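Probable spore coat polysaccharide biosynthesis protein E (Chromobacterium violaceum ATCC 12472, PDB 3G8R) is probably an N-acylneuraminate-9-phosphate synthase, here modelled as its zinc-binding NeuB barrel and SAF domain. Local coordinates at residues L7-M12 and V221-V226; D38-F43 and G91-C96; I112-I117 and P137-T142; L180-I185 and I197-H202. All blocks are in the same frame, centred on the assembly; numbering follows the deposited sequence.

Interaction 1 (L7-M12 and V221-V226); sequences LFIFEM and VFEKHV. With ZN (zinc ion), chain C.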
loop_
_atom_site.group_PDB
_atom_site.type_symbol
_atom_site.label_atom_id
_atom_site.label_comp_id
_atom_site.label_asym_id
_atom_site.label_seq_id
_atom_site.Cartn_x
_atom_site.Cartn_y
_atom_site.Cartn_z
ATOM N N LEU A 7 9.363 5.317 -12.636
ATOM C CA LEU A 7 10.472 6.197 -12.878
ATOM C C LEU A 7 11.118 6.597 -11.573
ATOM O O LEU A 7 10.451 7.115 -10.654
ATOM C CB LEU A 7 10.015 7.419 -13.660
ATOM C CG LEU A 7 10.980 8.610 -13.724
ATOM C CD1 LEU A 7 12.306 8.247 -14.203
ATOM C CD2 LEU A 7 10.428 9.664 -14.634
ATOM N N PHE A 8 12.421 6.376 -11.486
ATOM C CA PHE A 8 13.135 6.814 -10.314
ATOM C C PHE A 8 14.015 7.991 -10.633
ATOM O O PHE A 8 14.710 8.007 -11.664
ATOM C CB PHE A 8 13.994 5.705 -9.762
ATOM C CG PHE A 8 13.211 4.580 -9.220
ATOM C CD1 PHE A 8 13.022 4.456 -7.858
ATOM C CD2 PHE A 8 12.623 3.662 -10.069
ATOM C CE1 PHE A 8 12.276 3.446 -7.351
ATOM C CE2 PHE A 8 11.871 2.632 -9.552
ATOM C CZ PHE A 8 11.694 2.535 -8.190
ATOM N N ILE A 9 14.015 8.960 -9.718
ATOM C CA ILE A 9 14.771 10.182 -9.882
ATOM C C ILE A 9 15.792 10.401 -8.776
ATOM O O ILE A 9 15.494 10.298 -7.577
ATOM C CB ILE A 9 13.857 11.395 -9.971
ATOM C CG1 ILE A 9 12.815 11.207 -11.068
ATOM C CG2 ILE A 9 14.679 12.610 -10.279
ATOM C CD1 ILE A 9 11.751 12.288 -11.071
ATOM N N PHE A 10 17.003 10.735 -9.197
ATOM C CA PHE A 10 18.097 10.917 -8.272
ATOM C C PHE A 10 18.452 12.365 -8.181
ATOM O O PHE A 10 18.975 12.923 -9.128
ATOM C CB PHE A 10 19.276 10.121 -8.750
ATOM C CG PHE A 10 18.927 8.722 -9.066
ATOM C CD1 PHE A 10 18.489 7.869 -8.045
ATOM C CD2 PHE A 10 19.006 8.253 -10.380
ATOM C CE1 PHE A 10 18.149 6.579 -8.319
ATOM C CE2 PHE A 10 18.674 6.932 -10.677
ATOM C CZ PHE A 10 18.237 6.093 -9.649
ATOM N N GLU A 11 18.146 12.951 -7.032
ATOM C CA GLU A 11 18.362 14.364 -6.782
ATOM C C GLU A 11 19.787 14.592 -6.344
ATOM O O GLU A 11 20.204 14.065 -5.326
ATOM C CB GLU A 11 17.425 14.830 -5.675
ATOM C CG GLU A 11 17.738 16.187 -5.120
ATOM C CD GLU A 11 17.167 17.315 -5.947
ATOM O OE1 GLU A 11 17.701 17.586 -7.053
ATOM O OE2 GLU A 11 16.200 17.947 -5.467
HETATM N N MSE A 12 20.545 15.356 -7.121
HETATM C CA MSE A 12 21.912 15.693 -6.712
HETATM C C MSE A 12 21.851 16.867 -5.765
HETATM O O MSE A 12 22.681 16.985 -4.871
HETATM C CB MSE A 12 22.768 16.073 -7.910
HETATM C CG MSE A 12 24.267 15.898 -7.704
HETATM SE SE MSE A 12 25.153 16.175 -9.258
HETATM C CE MSE A 12 24.733 17.875 -9.475
ATOM N N VAL A 221 6.479 7.290 -9.648
ATOM C CA VAL A 221 7.647 8.156 -9.833
ATOM C C VAL A 221 8.179 8.369 -8.450
ATOM O O VAL A 221 7.412 8.576 -7.507
ATOM C CB VAL A 221 7.231 9.491 -10.341
ATOM C CG1 VAL A 221 8.401 10.389 -10.364
ATOM C CG2 VAL A 221 6.584 9.352 -11.717
ATOM N N PHE A 222 9.490 8.301 -8.319
ATOM C CA PHE A 222 10.086 8.241 -7.004
ATOM C C PHE A 222 11.330 9.048 -7.019
ATOM O O PHE A 222 12.166 8.856 -7.876
ATOM C CB PHE A 222 10.390 6.786 -6.661
ATOM C CG PHE A 222 9.159 5.907 -6.622
ATOM C CD1 PHE A 222 8.342 5.875 -5.491
ATOM C CD2 PHE A 222 8.797 5.138 -7.729
ATOM C CE1 PHE A 222 7.181 5.083 -5.461
ATOM C CE2 PHE A 222 7.661 4.343 -7.717
ATOM C CZ PHE A 222 6.844 4.312 -6.586
ATOM N N GLU A 223 11.461 9.968 -6.076
ATOM C CA GLU A 223 12.625 10.850 -6.026
ATOM C C GLU A 223 13.272 10.701 -4.689
ATOM O O GLU A 223 12.580 10.713 -3.674
ATOM C CB GLU A 223 12.193 12.285 -6.201
ATOM C CG GLU A 223 13.279 13.304 -6.360
ATOM C CD GLU A 223 12.706 14.715 -6.394
ATOM O OE1 GLU A 223 13.454 15.675 -6.101
ATOM O OE2 GLU A 223 11.492 14.869 -6.692
ATOM N N LYS A 224 14.597 10.558 -4.711
ATOM C CA LYS A 224 15.406 10.468 -3.517
ATOM C C LYS A 224 16.697 11.245 -3.718
ATOM O O LYS A 224 17.261 11.226 -4.816
ATOM C CB LYS A 224 15.731 9.015 -3.247
ATOM C CG LYS A 224 16.761 8.777 -2.170
ATOM C CD LYS A 224 16.123 8.429 -0.824
ATOM C CE LYS A 224 15.708 6.951 -0.764
ATOM N NZ LYS A 224 15.337 6.553 0.611
ATOM N N HIS A 225 17.148 11.949 -2.669
ATOM C CA HIS A 225 18.429 12.664 -2.711
ATOM C C HIS A 225 19.554 11.668 -2.678
ATOM O O HIS A 225 19.453 10.656 -1.989
ATOM C CB HIS A 225 18.582 13.578 -1.507
ATOM C CG HIS A 225 17.831 14.862 -1.619
ATOM N ND1 HIS A 225 18.446 16.089 -1.533
ATOM C CD2 HIS A 225 16.516 15.110 -1.805
ATOM C CE1 HIS A 225 17.545 17.043 -1.682
ATOM N NE2 HIS A 225 16.361 16.476 -1.841
ATOM N N VAL A 226 20.625 11.965 -3.415
ATOM C CA VAL A 226 21.818 11.100 -3.520
ATOM C C VAL A 226 23.081 11.910 -3.338
ATOM O O VAL A 226 23.056 13.123 -3.519
ATOM C CB VAL A 226 21.925 10.430 -4.887
ATOM C CG1 VAL A 226 20.795 9.476 -5.076
ATOM C CG2 VAL A 226 21.978 11.484 -6.022
HETATM ZN ZN ZN C . 14.359 17.847 -1.879
#
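Leu7 to Glu11 and Val221 to His225 run as parallel strands in strict register, Leu7 beside Val221 and Glu11 beside His225, with axes 4.5 Å apart at their closest and N-to-C directions 19° apart. Five backbone hydrogen bonds link them: Leu7 O accepts from Phe222 N, Ile9 gives its N to Phe222 O and takes Lys224 N on its O, and Glu11 likewise joins Lys224 O and Val226 N. On the face carrying Leu7, Ile9 and Glu11, Glu11 does most of the work. Its CG, turned opposite the backbone N (chi1 168°), lies over the middle of the His225 imidazole, 3.5 Å from the ring centroid, in a CH-pi contact. Past CG the chain bends, and the carboxylate plane stands 69° from the ring. His225 binds the zinc through NE2, at 2.4 Å. Glu11 OE2 comes within 3.6 Å of Glu223 OE1; salt bridges from Lys44 to Glu11 and from Lys116 to Glu223 probably offset the like charges. Further back, Ile9 CD1 rests on Val221 CG1 at 3.9 Å. The other face is largely aromatic, though Lys224 there pairs with Glu203. The Phe8 and Phe222 rings point the same way, their planes nearly parallel but offset, with little overlap; the centroids are 5.2 Å apart and Phe222 CD2 lies over the rim of Phe8. Helix 242-259 packs on both rings. This pairing of first and eighth strands closes the TIM barrel, and its C-terminal end carries the zinc site that His225 shares with His202.

Interaction 2 (D38-F43 and G91-C96); sequences DFDFGF and GFKAIC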
loop_
_atom_site.group_PDB
_atom_site.type_symbol
_atom_site.label_atom_id
_atom_site.label_comp_id
_atom_site.label_asym_id
_atom_site.label_seq_id
_atom_site.Cartn_x
_atom_site.Cartn_y
_atom_site.Cartn_z
ATOM N N ASP A 38 14.874 -2.782 -14.169
ATOM C CA ASP A 38 14.221 -2.498 -15.410
ATOM C C ASP A 38 13.179 -1.427 -15.177
ATOM O O ASP A 38 11.976 -1.667 -15.234
ATOM C CB ASP A 38 13.603 -3.767 -15.970
ATOM C CG ASP A 38 13.084 -3.574 -17.362
ATOM O OD1 ASP A 38 12.260 -4.401 -17.787
ATOM O OD2 ASP A 38 13.487 -2.590 -18.022
ATOM N N PHE A 39 13.682 -0.240 -14.889
ATOM C CA PHE A 39 12.865 0.919 -14.614
ATOM C C PHE A 39 13.380 2.028 -15.492
ATOM O O PHE A 39 14.379 1.873 -16.186
ATOM C CB PHE A 39 13.082 1.390 -13.188
ATOM C CG PHE A 39 12.919 0.338 -12.147
ATOM C CD1 PHE A 39 11.808 -0.494 -12.135
ATOM C CD2 PHE A 39 13.849 0.249 -11.103
ATOM C CE1 PHE A 39 11.652 -1.450 -11.127
ATOM C CE2 PHE A 39 13.696 -0.681 -10.079
ATOM C CZ PHE A 39 12.610 -1.548 -10.094
ATOM N N ASP A 40 12.713 3.165 -15.417
ATOM C CA ASP A 40 13.259 4.401 -15.962
ATOM C C ASP A 40 13.971 5.129 -14.866
ATOM O O ASP A 40 13.662 4.969 -13.702
ATOM C CB ASP A 40 12.156 5.299 -16.502
ATOM C CG ASP A 40 11.561 4.759 -17.743
ATOM O OD1 ASP A 40 12.220 3.880 -18.350
ATOM O OD2 ASP A 40 10.443 5.203 -18.094
ATOM N N PHE A 41 14.904 5.966 -15.263
ATOM C CA PHE A 41 15.731 6.650 -14.328
ATOM C C PHE A 41 15.943 8.058 -14.859
ATOM O O PHE A 41 16.149 8.256 -16.057
ATOM C CB PHE A 41 17.097 5.936 -14.198
ATOM C CG PHE A 41 17.032 4.563 -13.592
ATOM C CD1 PHE A 41 16.705 4.393 -12.250
ATOM C CD2 PHE A 41 17.341 3.444 -14.351
ATOM C CE1 PHE A 41 16.677 3.134 -11.682
ATOM C CE2 PHE A 41 17.297 2.185 -13.793
ATOM C CZ PHE A 41 16.966 2.026 -12.461
ATOM N N GLY A 42 15.904 9.015 -13.932
ATOM C CA GLY A 42 16.236 10.408 -14.183
ATOM C C GLY A 42 17.156 10.937 -13.100
ATOM O O GLY A 42 17.098 10.504 -11.963
ATOM N N PHE A 43 18.023 11.862 -13.484
ATOM C CA PHE A 43 18.911 12.547 -12.571
ATOM C C PHE A 43 18.518 14.014 -12.483
ATOM O O PHE A 43 18.168 14.634 -13.475
ATOM C CB PHE A 43 20.361 12.399 -13.051
ATOM C CG PHE A 43 21.291 11.900 -11.977
ATOM C CD1 PHE A 43 21.643 10.555 -11.913
ATOM C CD2 PHE A 43 21.748 12.754 -10.977
ATOM C CE1 PHE A 43 22.459 10.095 -10.898
ATOM C CE2 PHE A 43 22.590 12.288 -9.972
ATOM C CZ PHE A 43 22.947 10.972 -9.934
ATOM N N GLY A 91 22.465 7.571 -19.705
ATOM C CA GLY A 91 21.135 7.084 -20.017
ATOM C C GLY A 91 20.118 7.573 -19.019
ATOM O O GLY A 91 19.065 6.954 -18.833
ATOM N N PHE A 92 20.400 8.697 -18.390
ATOM C CA PHE A 92 19.435 9.250 -17.474
ATOM C C PHE A 92 18.614 10.283 -18.168
ATOM O O PHE A 92 19.156 11.102 -18.895
ATOM C CB PHE A 92 20.148 9.894 -16.300
ATOM C CG PHE A 92 20.807 8.906 -15.390
ATOM C CD1 PHE A 92 20.041 8.012 -14.654
ATOM C CD2 PHE A 92 22.185 8.876 -15.260
ATOM C CE1 PHE A 92 20.632 7.113 -13.800
ATOM C CE2 PHE A 92 22.793 7.965 -14.405
ATOM C CZ PHE A 92 22.028 7.080 -13.683
ATOM N N LYS A 93 17.312 10.251 -17.974
ATOM C CA LYS A 93 16.522 11.464 -18.171
ATOM C C LYS A 93 17.163 12.631 -17.375
ATOM O O LYS A 93 17.411 12.506 -16.174
ATOM C CB LYS A 93 15.063 11.253 -17.726
ATOM C CG LYS A 93 14.059 11.143 -18.870
ATOM C CD LYS A 93 13.044 10.020 -18.654
ATOM C CE LYS A 93 13.438 8.719 -19.415
ATOM N NZ LYS A 93 12.280 7.747 -19.612
ATOM N N ALA A 94 17.474 13.729 -18.071
ATOM C CA ALA A 94 17.942 14.952 -17.450
ATOM C C ALA A 94 16.743 15.706 -16.920
ATOM O O ALA A 94 15.869 16.135 -17.677
ATOM C CB ALA A 94 18.647 15.783 -18.454
ATOM N N ILE A 95 16.702 15.875 -15.611
ATOM C CA ILE A 95 15.593 16.528 -14.963
ATOM C C ILE A 95 16.136 17.667 -14.131
ATOM O O ILE A 95 17.202 17.530 -13.539
ATOM C CB ILE A 95 14.918 15.558 -14.052
ATOM C CG1 ILE A 95 14.242 14.497 -14.894
ATOM C CG2 ILE A 95 13.912 16.260 -13.221
ATOM C CD1 ILE A 95 13.981 13.233 -14.137
ATOM N N CYS A 96 15.412 18.787 -14.085
ATOM C CA CYS A 96 15.882 19.955 -13.327
ATOM C C CYS A 96 14.804 20.822 -12.630
ATOM O O CYS A 96 13.690 21.005 -13.137
ATOM C CB CYS A 96 16.770 20.842 -14.196
ATOM S SG CYS A 96 17.461 22.199 -13.223
#
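The second and third strands of the TIM barrel meet here, and Phe43 and Phe92 form a T-shaped pair on the outer side of their start. The edge of Phe43 points at the face of Phe92, with planes at 70° and centroids 5.0 Å apart; Phe43 CD1 sits over the middle of the Phe92 ring. The same ring is met near its plane by Phe41 CB, 3.6 Å from Phe92 CD1. With its CG opposite the carbonyl carbon (chi1 -70°), Phe92 thus lies against both phenylalanines of the neighbouring strand, while Ile27 of helix 21-33 packs on Phe43 and Phe92. Strand 93-98 begins just after helix 77-89, which ends in a Schellman motif at Gly91, so the chain turns straight from the helix into the parallel pairing of this beta/alpha fold. Lys93 N gives to Phe41 O at 3.0 Å, Phe43 N to Lys93 O at 2.8 Å, and Ile95 N to Phe43 O at 2.9 Å. The short strand segments diverge by 44°. On the face opposite the aromatics, Ile95 CD1 packs against Gly42 CA at 3.6 Å, using the side on which Gly42 has only hydrogen. Toward the strand start, the bent chain of Lys93 brings NZ to Asp40 OD2 at 3.5 Å, a salt bridge at the partly exposed start of the strand.

Interaction 3 (I112-I117 and P137-T142); sequences IEIIKI and PVVAST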
loop_
_atom_site.group_PDB
_atom_site.type_symbol
_atom_site.label_atom_id
_atom_site.label_comp_id
_atom_site.label_asym_id
_atom_site.label_seq_id
_atom_site.Cartn_x
_atom_site.Cartn_y
_atom_site.Cartn_z
ATOM N N ILE A 112 17.324 20.133 -21.204
ATOM C CA ILE A 112 16.795 19.310 -20.134
ATOM C C ILE A 112 15.400 18.856 -20.550
ATOM O O ILE A 112 14.670 19.632 -21.133
ATOM C CB ILE A 112 16.781 20.094 -18.808
ATOM C CG1 ILE A 112 18.188 20.082 -18.198
ATOM C CG2 ILE A 112 15.762 19.507 -17.832
ATOM C CD1 ILE A 112 18.627 21.391 -17.653
ATOM N N GLU A 113 15.052 17.602 -20.259
ATOM C CA GLU A 113 13.806 16.974 -20.713
ATOM C C GLU A 113 12.597 17.275 -19.845
ATOM O O GLU A 113 11.481 17.306 -20.371
ATOM C CB GLU A 113 13.964 15.459 -20.808
ATOM C CG GLU A 113 15.092 14.997 -21.733
ATOM C CD GLU A 113 15.461 13.528 -21.534
ATOM O OE1 GLU A 113 14.581 12.649 -21.759
ATOM O OE2 GLU A 113 16.630 13.263 -21.145
ATOM N N ILE A 114 12.810 17.482 -18.540
ATOM C CA ILE A 114 11.715 17.640 -17.548
ATOM C C ILE A 114 11.920 18.747 -16.454
ATOM O O ILE A 114 13.057 19.052 -16.042
ATOM C CB ILE A 114 11.446 16.277 -16.859
ATOM C CG1 ILE A 114 10.988 15.222 -17.879
ATOM C CG2 ILE A 114 10.449 16.420 -15.691
ATOM C CD1 ILE A 114 10.888 13.767 -17.343
ATOM N N ILE A 115 10.817 19.328 -15.989
ATOM C CA ILE A 115 10.853 20.370 -14.965
ATOM C C ILE A 115 10.302 19.908 -13.620
ATOM O O ILE A 115 9.124 19.604 -13.516
ATOM C CB ILE A 115 10.078 21.648 -15.422
ATOM C CG1 ILE A 115 10.817 22.324 -16.575
ATOM C CG2 ILE A 115 9.899 22.651 -14.258
ATOM C CD1 ILE A 115 9.956 23.232 -17.444
ATOM N N LYS A 116 11.128 19.850 -12.581
ATOM C CA LYS A 116 10.531 19.656 -11.256
ATOM C C LYS A 116 10.179 21.002 -10.685
ATOM O O LYS A 116 10.954 21.942 -10.796
ATOM C CB LYS A 116 11.426 18.914 -10.276
ATOM C CG LYS A 116 10.689 17.787 -9.568
ATOM C CD LYS A 116 10.019 18.155 -8.240
ATOM C CE LYS A 116 11.022 18.044 -7.082
ATOM N NZ LYS A 116 10.390 17.596 -5.779
ATOM N N ILE A 117 9.004 21.108 -10.099
ATOM C CA ILE A 117 8.707 22.227 -9.244
ATOM C C ILE A 117 8.934 21.841 -7.775
ATOM O O ILE A 117 8.311 20.902 -7.272
ATOM C CB ILE A 117 7.253 22.637 -9.432
ATOM C CG1 ILE A 117 7.036 23.079 -10.871
ATOM C CG2 ILE A 117 6.824 23.726 -8.411
ATOM C CD1 ILE A 117 5.605 23.532 -11.157
ATOM N N PRO A 137 7.232 18.267 -19.870
ATOM C CA PRO A 137 6.507 17.646 -18.767
ATOM C C PRO A 137 6.842 18.282 -17.414
ATOM O O PRO A 137 7.919 18.853 -17.238
ATOM C CB PRO A 137 7.023 16.218 -18.809
ATOM C CG PRO A 137 7.388 16.004 -20.225
ATOM C CD PRO A 137 7.975 17.282 -20.672
ATOM N N VAL A 138 5.922 18.182 -16.461
ATOM C CA VAL A 138 6.131 18.827 -15.156
ATOM C C VAL A 138 5.876 17.869 -14.004
ATOM O O VAL A 138 4.938 17.048 -14.016
ATOM C CB VAL A 138 5.288 20.119 -14.990
ATOM C CG1 VAL A 138 5.415 20.696 -13.585
ATOM C CG2 VAL A 138 5.723 21.167 -15.984
ATOM N N VAL A 139 6.740 17.987 -13.011
ATOM C CA VAL A 139 6.693 17.179 -11.826
ATOM C C VAL A 139 6.680 18.160 -10.651
ATOM O O VAL A 139 7.630 18.935 -10.458
ATOM C CB VAL A 139 7.936 16.330 -11.763
ATOM C CG1 VAL A 139 7.905 15.457 -10.565
ATOM C CG2 VAL A 139 8.061 15.490 -13.018
ATOM N N ALA A 140 5.610 18.135 -9.874
ATOM C CA ALA A 140 5.395 19.163 -8.891
ATOM C C ALA A 140 5.333 18.571 -7.499
ATOM O O ALA A 140 4.678 17.575 -7.257
ATOM C CB ALA A 140 4.120 19.902 -9.215
ATOM N N SER A 141 6.045 19.154 -6.563
ATOM C CA SER A 141 5.967 18.581 -5.231
ATOM C C SER A 141 5.073 19.452 -4.417
ATOM O O SER A 141 5.031 20.655 -4.634
ATOM C CB SER A 141 7.334 18.469 -4.590
ATOM O OG SER A 141 7.920 17.293 -5.025
ATOM N N THR A 142 4.418 18.855 -3.440
ATOM C CA THR A 142 3.283 19.489 -2.792
ATOM C C THR A 142 3.380 19.571 -1.222
ATOM O O THR A 142 2.398 19.887 -0.557
ATOM C CB THR A 142 2.011 18.743 -3.254
ATOM O OG1 THR A 142 0.993 18.883 -2.268
ATOM C CG2 THR A 142 2.277 17.269 -3.369
#
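Lys116 lies beside Val139 and sends its side chain over that residue toward Ser141. CB starts 3.8 Å from Val139 O. CG is nearer to the same carbonyl oxygen and also touches the Val139 CG1 methyl, at 3.8 Å from it. A bend at chi2 (-91°) keeps CD within 3.4 Å of Val139 O, so the aliphatic part follows the neighbouring strand instead of standing off it. Further bends at chi3 and chi4 carry the end of the chain round to Ser141: CE approaches its OG at 3.8 Å, and NZ ends 2.6 Å from Ser141 OG, donating a hydrogen bond to it. Glu223 is the second partner of NZ, and the Lys116 side chain comes to about 6 Å from the zinc at nearest atoms. Strands 114-117 and 138-141 with helix 125-132 between them make one beta-alpha-beta unit of the TIM barrel, and Lys116 points to the inside. The backbones are joined by four hydrogen bonds, from Ile115 N to Pro137 O through Ser141 N to Ile117 O; the shortest runs from Ile117 N to Val139 O. On the outer face, Ile117 CD1 crosses Val138 CG1 at 3.7 Å, beneath Ile131 of the linking helix. At the strand start, the Ile114 CG2 methyl meets Val139 CG2.

Interaction 4 (L180-I185 and I197-H202); sequences LHLARI and IGYSTH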
loop_
_atom_site.group_PDB
_atom_site.type_symbol
_atom_site.label_atom_id
_atom_site.label_comp_id
_atom_site.label_asym_id
_atom_site.label_seq_id
_atom_site.Cartn_x
_atom_site.Cartn_y
_atom_site.Cartn_z
ATOM N N LEU A 180 6.289 10.327 7.866
ATOM C CA LEU A 180 6.345 10.148 6.437
ATOM C C LEU A 180 4.982 10.341 5.815
ATOM O O LEU A 180 4.906 10.715 4.655
ATOM C CB LEU A 180 6.826 8.756 6.109
ATOM C CG LEU A 180 8.252 8.504 6.549
ATOM C CD1 LEU A 180 8.588 7.074 6.386
ATOM C CD2 LEU A 180 9.153 9.345 5.673
ATOM N N HIS A 181 3.913 10.040 6.552
ATOM C CA HIS A 181 2.556 10.281 6.068
ATOM C C HIS A 181 2.371 9.771 4.661
ATOM O O HIS A 181 2.054 10.530 3.746
ATOM C CB HIS A 181 2.237 11.775 6.058
ATOM C CG HIS A 181 0.774 12.064 6.036
ATOM N ND1 HIS A 181 0.264 13.313 5.748
ATOM C CD2 HIS A 181 -0.296 11.268 6.270
ATOM C CE1 HIS A 181 -1.059 13.273 5.779
ATOM N NE2 HIS A 181 -1.423 12.049 6.118
ATOM N N LEU A 182 2.598 8.493 4.476
ATOM C CA LEU A 182 2.621 7.952 3.156
ATOM C C LEU A 182 1.224 7.762 2.684
ATOM O O LEU A 182 0.991 7.654 1.491
ATOM C CB LEU A 182 3.326 6.620 3.184
ATOM C CG LEU A 182 4.785 6.876 3.448
ATOM C CD1 LEU A 182 5.465 5.598 3.796
ATOM C CD2 LEU A 182 5.316 7.480 2.144
ATOM N N ALA A 183 0.290 7.704 3.623
ATOM C CA ALA A 183 -1.112 7.633 3.282
ATOM C C ALA A 183 -1.433 8.727 2.315
ATOM O O ALA A 183 -2.370 8.617 1.575
ATOM C CB ALA A 183 -1.976 7.799 4.523
ATOM N N ARG A 184 -0.664 9.803 2.323
ATOM C CA ARG A 184 -1.042 10.919 1.511
ATOM C C ARG A 184 -0.935 10.580 0.028
ATOM O O ARG A 184 -1.582 11.224 -0.815
ATOM C CB ARG A 184 -0.272 12.195 1.869
ATOM C CG ARG A 184 -0.865 13.384 1.102
ATOM C CD ARG A 184 -0.598 14.709 1.750
ATOM N NE ARG A 184 0.474 15.377 1.051
ATOM C CZ ARG A 184 0.328 16.526 0.419
ATOM N NH1 ARG A 184 -0.852 17.135 0.419
ATOM N NH2 ARG A 184 1.362 17.056 -0.218
ATOM N N ILE A 185 -0.147 9.552 -0.297
ATOM C CA ILE A 185 0.018 9.193 -1.705
ATOM C C ILE A 185 -1.355 8.813 -2.288
ATOM O O ILE A 185 -1.695 9.217 -3.404
ATOM C CB ILE A 185 1.109 8.092 -1.921
ATOM C CG1 ILE A 185 2.466 8.542 -1.362
ATOM C CG2 ILE A 185 1.334 7.783 -3.388
ATOM C CD1 ILE A 185 3.532 7.513 -1.524
ATOM N N ILE A 197 0.964 10.047 -10.146
ATOM C CA ILE A 197 1.228 10.368 -8.745
ATOM C C ILE A 197 2.553 9.808 -8.314
ATOM O O ILE A 197 2.862 8.696 -8.665
ATOM C CB ILE A 197 0.111 9.834 -7.837
ATOM C CG1 ILE A 197 -1.226 10.510 -8.194
ATOM C CG2 ILE A 197 0.455 10.030 -6.312
ATOM C CD1 ILE A 197 -1.227 12.044 -7.978
ATOM N N GLY A 198 3.347 10.556 -7.560
ATOM C CA GLY A 198 4.657 10.044 -7.123
ATOM C C GLY A 198 4.977 10.409 -5.696
ATOM O O GLY A 198 4.113 10.938 -4.968
ATOM N N TYR A 199 6.219 10.142 -5.297
ATOM C CA TYR A 199 6.666 10.298 -3.921
ATOM C C TYR A 199 8.089 10.793 -3.926
ATOM O O TYR A 199 8.965 10.121 -4.470
ATOM C CB TYR A 199 6.634 8.946 -3.201
ATOM C CG TYR A 199 7.202 8.990 -1.785
ATOM C CD1 TYR A 199 7.910 7.932 -1.256
ATOM C CD2 TYR A 199 7.031 10.126 -0.967
ATOM C CE1 TYR A 199 8.437 7.994 0.072
ATOM C CE2 TYR A 199 7.537 10.198 0.333
ATOM C CZ TYR A 199 8.232 9.137 0.852
ATOM O OH TYR A 199 8.724 9.232 2.148
ATOM N N SER A 200 8.358 11.947 -3.330
ATOM C CA SER A 200 9.740 12.414 -3.257
ATOM C C SER A 200 10.085 12.451 -1.790
ATOM O O SER A 200 9.250 12.849 -0.979
ATOM C CB SER A 200 9.919 13.785 -3.907
ATOM O OG SER A 200 9.928 14.793 -2.924
ATOM N N THR A 201 11.309 12.057 -1.442
ATOM C CA THR A 201 11.575 11.721 -0.081
ATOM C C THR A 201 12.834 12.296 0.590
ATOM O O THR A 201 13.873 12.506 -0.038
ATOM C CB THR A 201 11.525 10.192 0.066
ATOM O OG1 THR A 201 11.269 9.856 1.429
ATOM C CG2 THR A 201 12.805 9.507 -0.439
ATOM N N HIS A 202 12.713 12.514 1.899
ATOM C CA HIS A 202 13.791 12.993 2.770
ATOM C C HIS A 202 13.859 12.084 3.986
ATOM O O HIS A 202 14.301 12.470 5.048
ATOM C CB HIS A 202 13.519 14.434 3.189
ATOM C CG HIS A 202 13.276 15.345 2.029
ATOM N ND1 HIS A 202 12.027 15.823 1.707
ATOM C CD2 HIS A 202 14.117 15.826 1.083
ATOM C CE1 HIS A 202 12.111 16.590 0.632
ATOM N NE2 HIS A 202 13.368 16.597 0.224
#
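Leu180 opens the contact by putting its CD2 methyl 3.6 Å from Tyr199 OH, the leucine lying square across the tyrosine. His181 takes no part; its NE2 is hydrogen-bonded to Asp261 O of the second subunit, and the residue begins a type I turn that leads toward helix 184-191. Leu182, inside that turn, lays CD2 over one face of the Tyr199 ring, 3.9 Å from the centroid and displaced toward the hydroxyl end, where it comes within 3.6 Å of CZ. Leu259 of the second subunit packs on Leu182. Ile185, in the first part of the helix, uses two branches: CD1 meets Tyr199 CB at 3.8 Å, near the base of the ring, and CG2 meets Ile197 CG2, also at 3.8 Å, the two isoleucines passing alongside, one running out as the other runs in. Tyr199 can be reached by all three residues because its ring stands opposite the backbone N (chi1 175°) and rises from the outside of strand 196-201 into the layer of helices. What joins the turn and the helix start to the strand is therefore apolar packing and one CH-pi contact. The hydroxyl, the only polar group of the Tyr199 side chain, hydrogen-bonds to Glu203, which holds that end in place, while Leu182 CD2 and Ile185 CD1 probably limit how the ring turns.

Overall arrangement
Interactions 1, 2 and 3 are strand pairs of one closed eight-stranded barrel, while interaction 4 packs a helix start and the turn before it on the seventh strand. Strand 7-11 joins interaction 1 to interaction 2 through Phe8 O and Gly42 N, and Cys96 bonds to strand 114-117 of interaction 3. Interactions 1, 3 and 4 are buried; interaction 2 is partly exposed at its strand starts, where its salt bridge lies. Glu11 and Glu223 of interaction 1 and Lys116 of interaction 3 turn inward, and Glu223 pairs with Lys116 close to the zinc. Interaction 4 is apolar and borders the second subunit, yet its segment 197-202 ends at the other zinc ligand, His202.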